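Leucyl aminopeptidase (Trypanosoma brucei brucei, PDB 5NTD) probably removes N-terminal amino acids such as leucine from peptides, working at a two-manganese site to which the inhibitor bestatin binds. Local coordinates at residues G[397-403]-G[491-497]; G[286-290]-G[337-341]; G[413-419]-G[438-444]. One frame throughout, in Å; residues are numbered along the deposited sequence.

Interaction 1: G[397-403]-G[491-497]. With BES (2-(3-amino-2-hydroxy-4-phenyl-butyrylamino)-4-methyl-pentanoic acid), chain B.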
loop_
_atom_site.group_PDB
_atom_site.type_symbol
_atom_site.label_atom_id
_atom_site.label_comp_id
_atom_site.label_asym_id
_atom_site.label_seq_id
_atom_site.Cartn_x
_atom_site.Cartn_y
_atom_site.Cartn_z
ATOM N N ILE G 397 21.909 -10.086 -31.006
ATOM C CA ILE G 397 20.633 -10.486 -30.431
ATOM C C ILE G 397 20.813 -10.596 -28.945
ATOM O O ILE G 397 21.625 -11.404 -28.463
ATOM C CB ILE G 397 20.128 -11.837 -30.944
ATOM C CG1 ILE G 397 20.020 -11.840 -32.461
ATOM C CG2 ILE G 397 18.764 -12.175 -30.335
ATOM C CD1 ILE G 397 19.720 -13.211 -33.036
ATOM N N ASP G 398 20.088 -9.776 -28.208
ATOM C CA ASP G 398 20.079 -9.956 -26.750
ATOM C C ASP G 398 18.705 -10.494 -26.348
ATOM O O ASP G 398 17.689 -10.113 -26.921
ATOM C CB ASP G 398 20.485 -8.692 -25.998
ATOM C CG ASP G 398 19.352 -7.695 -25.857
ATOM O OD1 ASP G 398 18.435 -7.976 -25.065
ATOM O OD2 ASP G 398 19.376 -6.691 -26.593
ATOM N N MET G 399 18.723 -11.408 -25.404
ATOM C CA MET G 399 17.511 -12.030 -24.894
ATOM C C MET G 399 17.502 -11.919 -23.384
ATOM O O MET G 399 18.484 -12.221 -22.735
ATOM C CB MET G 399 17.391 -13.504 -25.292
ATOM C CG MET G 399 17.453 -13.724 -26.802
ATOM S SD MET G 399 17.220 -15.436 -27.279
ATOM C CE MET G 399 15.538 -15.423 -27.813
ATOM N N ALA G 400 16.367 -11.486 -22.850
ATOM C CA ALA G 400 16.279 -11.139 -21.418
ATOM C C ALA G 400 14.877 -11.149 -20.893
ATOM O O ALA G 400 13.947 -10.705 -21.543
ATOM C CB ALA G 400 16.892 -9.786 -21.199
ATOM N N THR G 401 14.752 -11.664 -19.694
ATOM C CA THR G 401 13.491 -11.570 -18.915
ATOM C C THR G 401 13.435 -10.192 -18.249
ATOM O O THR G 401 13.668 -10.042 -17.060
ATOM C CB THR G 401 13.411 -12.674 -17.864
ATOM O OG1 THR G 401 14.657 -12.730 -17.151
ATOM C CG2 THR G 401 13.176 -13.999 -18.537
ATOM N N LEU G 402 13.210 -9.184 -19.048
ATOM C CA LEU G 402 13.664 -7.852 -18.683
ATOM C C LEU G 402 12.642 -6.960 -17.940
ATOM O O LEU G 402 13.045 -6.238 -17.043
ATOM C CB LEU G 402 14.244 -7.092 -19.891
ATOM C CG LEU G 402 15.159 -5.911 -19.540
ATOM C CD1 LEU G 402 16.345 -6.338 -18.682
ATOM C CD2 LEU G 402 15.647 -5.235 -20.797
ATOM N N THR G 403 11.390 -6.962 -18.364
ATOM C CA THR G 403 10.415 -6.022 -17.820
ATOM C C THR G 403 9.081 -6.666 -17.549
ATOM O O THR G 403 8.590 -7.451 -18.357
ATOM C CB THR G 403 10.166 -4.801 -18.747
ATOM O OG1 THR G 403 9.539 -5.226 -19.959
ATOM C CG2 THR G 403 11.447 -4.063 -19.099
ATOM N N HIS G 491 20.429 -4.780 -34.527
ATOM C CA HIS G 491 20.319 -5.146 -33.101
ATOM C C HIS G 491 18.886 -5.540 -32.758
ATOM O O HIS G 491 17.964 -4.766 -32.958
ATOM C CB HIS G 491 20.751 -4.009 -32.201
ATOM C CG HIS G 491 20.506 -4.285 -30.758
ATOM N ND1 HIS G 491 19.876 -3.400 -29.928
ATOM C CD2 HIS G 491 20.776 -5.380 -30.003
ATOM C CE1 HIS G 491 19.765 -3.934 -28.725
ATOM N NE2 HIS G 491 20.293 -5.138 -28.746
ATOM N N ILE G 492 18.740 -6.765 -32.292
ATOM C CA ILE G 492 17.461 -7.321 -31.925
ATOM C C ILE G 492 17.420 -7.565 -30.416
ATOM O O ILE G 492 18.134 -8.413 -29.908
ATOM C CB ILE G 492 17.182 -8.663 -32.609
ATOM C CG1 ILE G 492 17.254 -8.515 -34.143
ATOM C CG2 ILE G 492 15.794 -9.179 -32.210
ATOM C CD1 ILE G 492 17.265 -9.833 -34.889
ATOM N N HIS G 493 16.581 -6.793 -29.730
ATOM C CA HIS G 493 16.370 -6.963 -28.308
ATOM C C HIS G 493 15.081 -7.741 -28.095
ATOM O O HIS G 493 14.026 -7.337 -28.542
ATOM C CB HIS G 493 16.322 -5.617 -27.601
ATOM C CG HIS G 493 15.784 -5.695 -26.200
ATOM N ND1 HIS G 493 16.387 -6.433 -25.209
ATOM C CD2 HIS G 493 14.666 -5.174 -25.649
ATOM C CE1 HIS G 493 15.674 -6.360 -24.106
ATOM N NE2 HIS G 493 14.632 -5.584 -24.343
ATOM N N VAL G 494 15.205 -8.864 -27.441
ATOM C CA VAL G 494 14.082 -9.779 -27.166
ATOM C C VAL G 494 13.758 -9.799 -25.659
ATOM O O VAL G 494 14.536 -10.276 -24.842
ATOM C CB VAL G 494 14.365 -11.221 -27.607
ATOM C CG1 VAL G 494 13.120 -12.088 -27.492
ATOM C CG2 VAL G 494 14.863 -11.243 -29.027
ATOM N N ASP G 495 12.614 -9.230 -25.320
ATOM C CA ASP G 495 12.147 -9.186 -23.935
ATOM C C ASP G 495 11.204 -10.357 -23.793
ATOM O O ASP G 495 10.095 -10.357 -24.325
ATOM C CB ASP G 495 11.448 -7.866 -23.606
ATOM C CG ASP G 495 11.239 -7.669 -22.098
ATOM O OD1 ASP G 495 11.186 -8.673 -21.358
ATOM O OD2 ASP G 495 11.103 -6.499 -21.668
ATOM N N LEU G 496 11.656 -11.364 -23.090
ATOM C CA LEU G 496 10.871 -12.614 -22.922
ATOM C C LEU G 496 10.541 -12.945 -21.455
ATOM O O LEU G 496 10.468 -14.091 -21.044
ATOM C CB LEU G 496 11.560 -13.801 -23.603
ATOM C CG LEU G 496 13.083 -13.874 -23.559
ATOM C CD1 LEU G 496 13.605 -13.999 -22.145
ATOM C CD2 LEU G 496 13.537 -15.068 -24.374
ATOM N N ALA G 497 10.284 -11.887 -20.715
ATOM C CA ALA G 497 9.944 -11.987 -19.275
ATOM C C ALA G 497 8.911 -13.061 -18.991
ATOM O O ALA G 497 9.080 -13.893 -18.128
ATOM C CB ALA G 497 9.492 -10.636 -18.724
HETATM N N2 BES B . 13.724 -9.551 -13.862
HETATM C C1 BES B . 12.776 -8.450 -13.709
HETATM C C6 BES B . 11.673 -8.433 -14.796
HETATM C C7 BES B . 10.487 -9.336 -14.601
HETATM C C8 BES B . 10.532 -10.666 -14.996
HETATM C C12 BES B . 9.300 -8.843 -14.075
HETATM C C9 BES B . 9.429 -11.499 -14.826
HETATM C C11 BES B . 8.187 -9.681 -13.898
HETATM C C10 BES B . 8.251 -11.011 -14.266
HETATM C C2 BES B . 13.613 -7.153 -13.720
HETATM O O2 BES B . 14.971 -7.311 -13.205
HETATM C C3 BES B . 12.920 -6.153 -12.842
HETATM O O3 BES B . 13.260 -6.214 -11.637
HETATM N N1 BES B . 12.092 -5.328 -13.502
HETATM C C4 BES B . 11.312 -4.281 -12.912
HETATM C C13 BES B . 12.052 -2.948 -12.925
HETATM C C14 BES B . 11.471 -1.884 -11.994
HETATM C C15 BES B . 11.115 -2.317 -10.577
HETATM C C16 BES B . 12.458 -0.751 -11.851
HETATM C C5 BES B . 10.038 -4.079 -13.660
HETATM O O1 BES B . 9.021 -3.871 -12.999
HETATM O O4 BES B . 10.033 -4.111 -14.894
#
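Asp-398 turns its CG between its own backbone N and carbonyl carbon (chi1 81°), while His-493, with CG anti to its backbone N (chi1 166°), brings ND1 round to meet it. OD1 accepts a hydrogen bond from ND1 of His-493 at 2.6 Å on its syn lone pair, in the plane of that ring. The other oxygen, OD2, receives NE2 of His-491 at 2.8 Å and lies 18° out of the plane of the His-491 ring. One carboxylate therefore fixes the rotation of two buried imidazoles, a task for which short, two-pronged aspartate is well suited. Farther along, Asp-495 secures the turn after strand 395-400: its OD1 is met by Leu-402 N at 3.1 Å from above the carboxylate plane, and its OD2 accepts the hydroxyl OG1 of Thr-403 at 2.6 Å. Thr-403 is the N-cap of helix 404-410. The turn presents Thr-401 O, 3.2 Å from bestatin N2; past the end of strand 490-495, the small CB of Ala-497 sits 3.9 Å from C8 of the inhibitor's phenyl ring. Backbone bonds such as Val-494 N to Asp-398 O (2.8 Å) set the parallel register. On the sheet face opposite Asp-398 and His-493, Ile-397, Met-399, Ile-492 and Val-494 form an apolar row. Helix 511-519 packs on that row, helix 471-480 covers the histidine side, and strands 283-291 and 415-419 flank the pair.

Interaction 2: G[286-290]-G[337-341]; sequences LVGKG and CTLCL. With MN (manganese (II) ion), chain C; BES (2-(3-amino-2-hydroxy-4-phenyl-butyrylamino)-4-methyl-pentanoic acid), chain B.
The flat groups that meet between Leu-286 and Thr-338, and between Gly-290 and Cys-340, are peptide units joined through N-H and C=O; no aromatic ring takes part. Thr-338 N reaches Leu-286 O at 2.8 Å, whereas Gly-290 N comes to Cys-340 O from above the carbonyl plane, 39° out of it, in a bent bond. Gly-288 uses both its N and its O in between, completing a parallel pairing. Leu-286, Cys-337, Leu-339 and Leu-341 clothe one face of these strands, against helices 314-328 and 222-236. The other carries Val-287, Thr-338, Lys-289 and Cys-340, and there CG1 of Val-287 rests 3.8 Å from SG of Cys-340. Compact, apolar valine and cysteine suit this layer, which packs under helix 374-387. Gly-290, without a side chain, lets CD2 of Leu-341 settle 3.9 Å from its CA. A water bonds to Leu-286 O and to Thr-338 OG1, which also pairs with Thr-271. Lys-289 hardly touches strand 337-341: its fully extended chain carries NZ to manganese at 2.1 Å, where Asp-294, Asp-312 and Glu-373 also bind. Bestatin chelates the same ion through N2 (2.0 Å) and O2 (1.9 Å). Backbone bonds thus fix the strand from which Lys-289 starts, and its long chain delivers a nitrogen ligand to the metal, close to bestatin N2.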
loop_
_atom_site.group_PDB
_atom_site.type_symbol
_atom_site.label_atom_id
_atom_site.label_comp_id
_atom_site.label_asym_id
_atom_site.label_seq_id
_atom_site.Cartn_x
_atom_site.Cartn_y
_atom_site.Cartn_z
ATOM N N LEU G 286 25.224 -13.332 -29.709
ATOM C CA LEU G 286 24.124 -13.521 -28.788
ATOM C C LEU G 286 24.543 -13.016 -27.425
ATOM O O LEU G 286 25.653 -13.285 -26.974
ATOM C CB LEU G 286 23.725 -14.991 -28.656
ATOM C CG LEU G 286 23.426 -15.716 -29.969
ATOM C CD1 LEU G 286 23.214 -17.207 -29.719
ATOM C CD2 LEU G 286 22.190 -15.143 -30.652
ATOM N N VAL G 287 23.625 -12.334 -26.749
ATOM C CA VAL G 287 23.858 -11.856 -25.372
ATOM C C VAL G 287 22.621 -12.164 -24.511
ATOM O O VAL G 287 21.537 -11.805 -24.859
ATOM C CB VAL G 287 24.125 -10.352 -25.356
ATOM C CG1 VAL G 287 24.484 -9.890 -23.950
ATOM C CG2 VAL G 287 25.257 -10.018 -26.303
ATOM N N GLY G 288 22.831 -12.841 -23.404
ATOM C CA GLY G 288 21.735 -13.288 -22.559
ATOM C C GLY G 288 21.804 -12.794 -21.123
ATOM O O GLY G 288 22.858 -12.800 -20.509
ATOM N N LYS G 289 20.659 -12.341 -20.619
ATOM C CA LYS G 289 20.525 -11.910 -19.201
ATOM C C LYS G 289 20.509 -13.181 -18.373
ATOM O O LYS G 289 19.558 -13.963 -18.419
ATOM C CB LYS G 289 19.256 -11.066 -18.958
ATOM C CG LYS G 289 19.022 -10.680 -17.498
ATOM C CD LYS G 289 17.648 -10.011 -17.249
ATOM C CE LYS G 289 17.380 -9.748 -15.758
ATOM N NZ LYS G 289 16.032 -9.242 -15.372
ATOM N N GLY G 290 21.570 -13.375 -17.620
ATOM C CA GLY G 290 21.711 -14.562 -16.780
ATOM C C GLY G 290 21.628 -14.270 -15.305
ATOM O O GLY G 290 22.535 -14.570 -14.529
ATOM N N CYS G 337 28.295 -16.238 -28.004
ATOM C CA CYS G 337 27.212 -16.335 -27.024
ATOM C C CYS G 337 27.740 -15.902 -25.674
ATOM O O CYS G 337 28.549 -16.570 -25.048
ATOM C CB CYS G 337 26.674 -17.750 -26.923
ATOM S SG CYS G 337 25.373 -17.926 -25.666
ATOM N N THR G 338 27.304 -14.722 -25.275
ATOM C CA THR G 338 27.793 -14.088 -24.041
ATOM C C THR G 338 26.697 -14.188 -22.971
ATOM O O THR G 338 25.606 -13.647 -23.113
ATOM C CB THR G 338 28.242 -12.643 -24.293
ATOM O OG1 THR G 338 29.387 -12.650 -25.163
ATOM C CG2 THR G 338 28.619 -11.947 -22.989
ATOM N N LEU G 339 27.018 -14.906 -21.916
ATOM C CA LEU G 339 26.128 -15.085 -20.772
ATOM C C LEU G 339 26.508 -14.082 -19.686
ATOM O O LEU G 339 27.632 -14.067 -19.195
ATOM C CB LEU G 339 26.222 -16.482 -20.208
ATOM C CG LEU G 339 26.081 -17.618 -21.218
ATOM C CD1 LEU G 339 26.286 -18.935 -20.483
ATOM C CD2 LEU G 339 24.734 -17.607 -21.918
ATOM N N CYS G 340 25.549 -13.233 -19.340
ATOM C CA CYS G 340 25.758 -12.201 -18.335
ATOM C C CYS G 340 25.241 -12.757 -17.024
ATOM O O CYS G 340 24.070 -12.585 -16.666
ATOM C CB CYS G 340 25.043 -10.914 -18.711
ATOM S SG CYS G 340 25.468 -10.272 -20.339
ATOM N N LEU G 341 26.125 -13.432 -16.319
ATOM C CA LEU G 341 25.756 -14.189 -15.110
ATOM C C LEU G 341 26.026 -13.416 -13.824
ATOM O O LEU G 341 27.136 -12.963 -13.547
ATOM C CB LEU G 341 26.494 -15.506 -15.020
ATOM C CG LEU G 341 26.339 -16.424 -16.217
ATOM C CD1 LEU G 341 27.214 -17.674 -16.032
ATOM C CD2 LEU G 341 24.901 -16.842 -16.425
HETATM MN MN MN C . 15.632 -9.108 -13.357
HETATM N N2 BES B . 13.724 -9.551 -13.862
HETATM C C1 BES B . 12.776 -8.450 -13.709
HETATM C C6 BES B . 11.673 -8.433 -14.796
HETATM C C7 BES B . 10.487 -9.336 -14.601
HETATM C C8 BES B . 10.532 -10.666 -14.996
HETATM C C12 BES B . 9.300 -8.843 -14.075
HETATM C C9 BES B . 9.429 -11.499 -14.826
HETATM C C11 BES B . 8.187 -9.681 -13.898
HETATM C C10 BES B . 8.251 -11.011 -14.266
HETATM C C2 BES B . 13.613 -7.153 -13.720
HETATM O O2 BES B . 14.971 -7.311 -13.205
HETATM C C3 BES B . 12.920 -6.153 -12.842
HETATM O O3 BES B . 13.260 -6.214 -11.637
HETATM N N1 BES B . 12.092 -5.328 -13.502
HETATM C C4 BES B . 11.312 -4.281 -12.912
HETATM C C13 BES B . 12.052 -2.948 -12.925
HETATM C C14 BES B . 11.471 -1.884 -11.994
HETATM C C15 BES B . 11.115 -2.317 -10.577
HETATM C C16 BES B . 12.458 -0.751 -11.851
HETATM C C5 BES B . 10.038 -4.079 -13.660
HETATM O O1 BES B . 9.021 -3.871 -12.999
HETATM O O4 BES B . 10.033 -4.111 -14.894
HETATM O O HOH W 1 28.162 -12.629 -27.672
#

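Interaction 3: G[413-419]-G[438-444]; sequences HHAGLYV and TCFPVLY
A beta-alpha-beta unit brings these strands together: 415-419 leads into helix 422-435, which returns the chain to 439-441, parallel to the first. Alternating backbone bonds join them, among them Phe-440 N to Ala-415 O (2.8 Å) and Leu-417 N to Phe-440 O (2.9 Å). At the start, Thr-438 OG1 donates to His-413 O at 2.8 Å; the same hydroxyl oxygen lies over the centre of one face of the His-414 ring, 3.5 Å above its plane. The imidazole's edge meets Cys-439 O, and its NE2 bonds to Asn-114 O. Leucine suits the helix-covered side, where CG of Leu-417 packs 3.7 Å from CB of Cys-439 beneath Met-428 and Leu-429. At the other end, Tyr-444, with CG anti to its backbone N (chi1 -176°), sends CD1 over one face of the Tyr-418 ring, 3.4 Å from CZ. The two rings are inclined at 50°, and Val-419 O lies over a face of Tyr-444. A water accepts from Val-419 N and probably donates to Val-442 O. A neighbouring subunit reaches this end too, its Arg-113 bonding to Val-419 O and its Ser-112 to Tyr-444 O. This beta-alpha-beta crossover extends the catalytic-domain sheet beyond strand 490-495, with helix 422-435 packed over Leu-417.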
loop_
_atom_site.group_PDB
_atom_site.type_symbol
_atom_site.label_atom_id
_atom_site.label_comp_id
_atom_site.label_asym_id
_atom_site.label_seq_id
_atom_site.Cartn_x
_atom_site.Cartn_y
_atom_site.Cartn_z
ATOM N N HIS G 413 2.544 -14.994 -24.253
ATOM C CA HIS G 413 2.972 -15.895 -25.336
ATOM C C HIS G 413 3.850 -15.279 -26.377
ATOM O O HIS G 413 4.409 -15.979 -27.193
ATOM C CB HIS G 413 1.775 -16.549 -26.024
ATOM C CG HIS G 413 0.833 -17.179 -25.061
ATOM N ND1 HIS G 413 -0.176 -16.471 -24.449
ATOM C CD2 HIS G 413 0.783 -18.429 -24.548
ATOM C CE1 HIS G 413 -0.826 -17.264 -23.619
ATOM N NE2 HIS G 413 -0.263 -18.455 -23.661
ATOM N N HIS G 414 3.927 -13.974 -26.368
ATOM C CA HIS G 414 4.696 -13.247 -27.368
ATOM C C HIS G 414 5.795 -12.421 -26.716
ATOM O O HIS G 414 5.503 -11.473 -25.986
ATOM C CB HIS G 414 3.813 -12.294 -28.162
ATOM C CG HIS G 414 2.854 -12.976 -29.080
ATOM N ND1 HIS G 414 1.697 -13.577 -28.639
ATOM C CD2 HIS G 414 2.881 -13.143 -30.416
ATOM C CE1 HIS G 414 1.058 -14.086 -29.666
ATOM N NE2 HIS G 414 1.758 -13.845 -30.753
ATOM N N ALA G 415 7.037 -12.772 -27.011
ATOM C CA ALA G 415 8.167 -11.982 -26.579
ATOM C C ALA G 415 8.155 -10.652 -27.317
ATOM O O ALA G 415 7.821 -10.569 -28.497
ATOM C CB ALA G 415 9.464 -12.704 -26.848
ATOM N N GLY G 416 8.537 -9.610 -26.620
ATOM C CA GLY G 416 8.575 -8.272 -27.218
ATOM C C GLY G 416 9.886 -8.043 -27.962
ATOM O O GLY G 416 10.946 -8.337 -27.438
ATOM N N LEU G 417 9.784 -7.476 -29.145
ATOM C CA LEU G 417 10.957 -7.116 -29.942
ATOM C C LEU G 417 11.188 -5.611 -30.075
ATOM O O LEU G 417 10.345 -4.887 -30.585
ATOM C CB LEU G 417 10.859 -7.703 -31.351
ATOM C CG LEU G 417 10.670 -9.213 -31.470
ATOM C CD1 LEU G 417 10.654 -9.606 -32.945
ATOM C CD2 LEU G 417 11.753 -9.971 -30.726
ATOM N N TYR G 418 12.380 -5.184 -29.681
ATOM C CA TYR G 418 12.838 -3.813 -29.905
ATOM C C TYR G 418 14.028 -3.914 -30.862
ATOM O O TYR G 418 15.083 -4.437 -30.483
ATOM C CB TYR G 418 13.248 -3.175 -28.570
ATOM C CG TYR G 418 13.814 -1.783 -28.648
ATOM C CD1 TYR G 418 12.959 -0.662 -28.645
ATOM C CD2 TYR G 418 15.197 -1.562 -28.658
ATOM C CE1 TYR G 418 13.476 0.626 -28.709
ATOM C CE2 TYR G 418 15.717 -0.271 -28.734
ATOM C CZ TYR G 418 14.859 0.810 -28.741
ATOM O OH TYR G 418 15.364 2.096 -28.792
ATOM N N VAL G 419 13.853 -3.423 -32.063
ATOM C CA VAL G 419 14.776 -3.695 -33.143
ATOM C C VAL G 419 15.108 -2.441 -33.951
ATOM O O VAL G 419 14.216 -1.715 -34.362
ATOM C CB VAL G 419 14.203 -4.755 -34.102
ATOM C CG1 VAL G 419 15.295 -5.327 -35.013
ATOM C CG2 VAL G 419 13.576 -5.900 -33.318
ATOM N N THR G 438 6.547 -17.439 -30.447
ATOM C CA THR G 438 6.057 -16.217 -31.104
ATOM C C THR G 438 6.555 -14.932 -30.434
ATOM O O THR G 438 6.805 -14.914 -29.259
ATOM C CB THR G 438 4.526 -16.158 -31.149
ATOM O OG1 THR G 438 4.014 -16.501 -29.868
ATOM C CG2 THR G 438 3.987 -17.133 -32.165
ATOM N N CYS G 439 6.713 -13.904 -31.250
ATOM C CA CYS G 439 7.124 -12.577 -30.859
ATOM C C CYS G 439 6.157 -11.519 -31.371
ATOM O O CYS G 439 5.324 -11.775 -32.230
ATOM C CB CYS G 439 8.553 -12.245 -31.361
ATOM S SG CYS G 439 9.786 -13.425 -30.812
ATOM N N PHE G 440 6.331 -10.306 -30.861
ATOM C CA PHE G 440 5.594 -9.135 -31.368
ATOM C C PHE G 440 6.403 -7.875 -31.118
ATOM O O PHE G 440 7.076 -7.763 -30.097
ATOM C CB PHE G 440 4.221 -9.044 -30.711
ATOM C CG PHE G 440 3.312 -8.092 -31.410
ATOM C CD1 PHE G 440 2.692 -8.471 -32.623
ATOM C CD2 PHE G 440 3.170 -6.799 -30.967
ATOM C CE1 PHE G 440 1.891 -7.581 -33.312
ATOM C CE2 PHE G 440 2.389 -5.899 -31.665
ATOM C CZ PHE G 440 1.736 -6.282 -32.828
ATOM N N PRO G 441 6.406 -6.928 -32.074
ATOM C CA PRO G 441 7.235 -5.746 -31.870
ATOM C C PRO G 441 6.713 -4.775 -30.845
ATOM O O PRO G 441 5.492 -4.643 -30.641
ATOM C CB PRO G 441 7.237 -5.048 -33.223
ATOM C CG PRO G 441 6.298 -5.777 -34.084
ATOM C CD PRO G 441 5.654 -6.874 -33.327
ATOM N N VAL G 442 7.665 -4.112 -30.189
ATOM C CA VAL G 442 7.363 -2.932 -29.399
ATOM C C VAL G 442 7.962 -1.712 -30.066
ATOM O O VAL G 442 8.871 -1.820 -30.866
ATOM C CB VAL G 442 7.786 -3.019 -27.941
ATOM C CG1 VAL G 442 7.057 -4.152 -27.247
ATOM C CG2 VAL G 442 9.286 -3.195 -27.809
ATOM N N LEU G 443 7.430 -0.548 -29.698
ATOM C CA LEU G 443 7.825 0.732 -30.317
ATOM C C LEU G 443 9.345 0.919 -30.339
ATOM O O LEU G 443 9.977 0.834 -29.322
ATOM C CB LEU G 443 7.194 1.911 -29.591
ATOM C CG LEU G 443 7.592 3.304 -30.066
ATOM C CD1 LEU G 443 7.027 3.580 -31.440
ATOM C CD2 LEU G 443 7.085 4.345 -29.067
ATOM N N TYR G 444 9.874 1.157 -31.528
ATOM C CA TYR G 444 11.233 1.653 -31.722
ATOM C C TYR G 444 11.184 3.124 -32.082
ATOM O O TYR G 444 10.791 3.514 -33.162
ATOM C CB TYR G 444 11.975 0.876 -32.822
ATOM C CG TYR G 444 13.419 1.296 -32.981
ATOM C CD1 TYR G 444 14.402 0.798 -32.130
ATOM C CD2 TYR G 444 13.810 2.186 -33.987
ATOM C CE1 TYR G 444 15.711 1.177 -32.250
ATOM C CE2 TYR G 444 15.146 2.588 -34.114
ATOM C CZ TYR G 444 16.074 2.075 -33.242
ATOM O OH TYR G 444 17.384 2.439 -33.332
HETATM O O HOH W 2 10.939 -2.644 -32.762
#

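All three contacts are pairings within one sheet of the catalytic domain, running from interaction 2 through interaction 1 to interaction 3. Interactions 1 and 2 have centres 11 Å apart and are stitched together by Ile-397 O and Val-287 N at 2.8 Å, probably a hydrogen bond. On the other side, Asp-495 N lies 2.8 Å from Gly-416 O, probably bonding strand 490-495 to its antiparallel neighbour of interaction 3. Interactions 2 and 3 do not touch; their nearest atoms are about 11 Å apart. Bestatin is shared by interactions 1 and 2, which supply loop atoms and a manganese ligand, whereas the side chain of Ala-415 in interaction 3 stays about 12 Å from it.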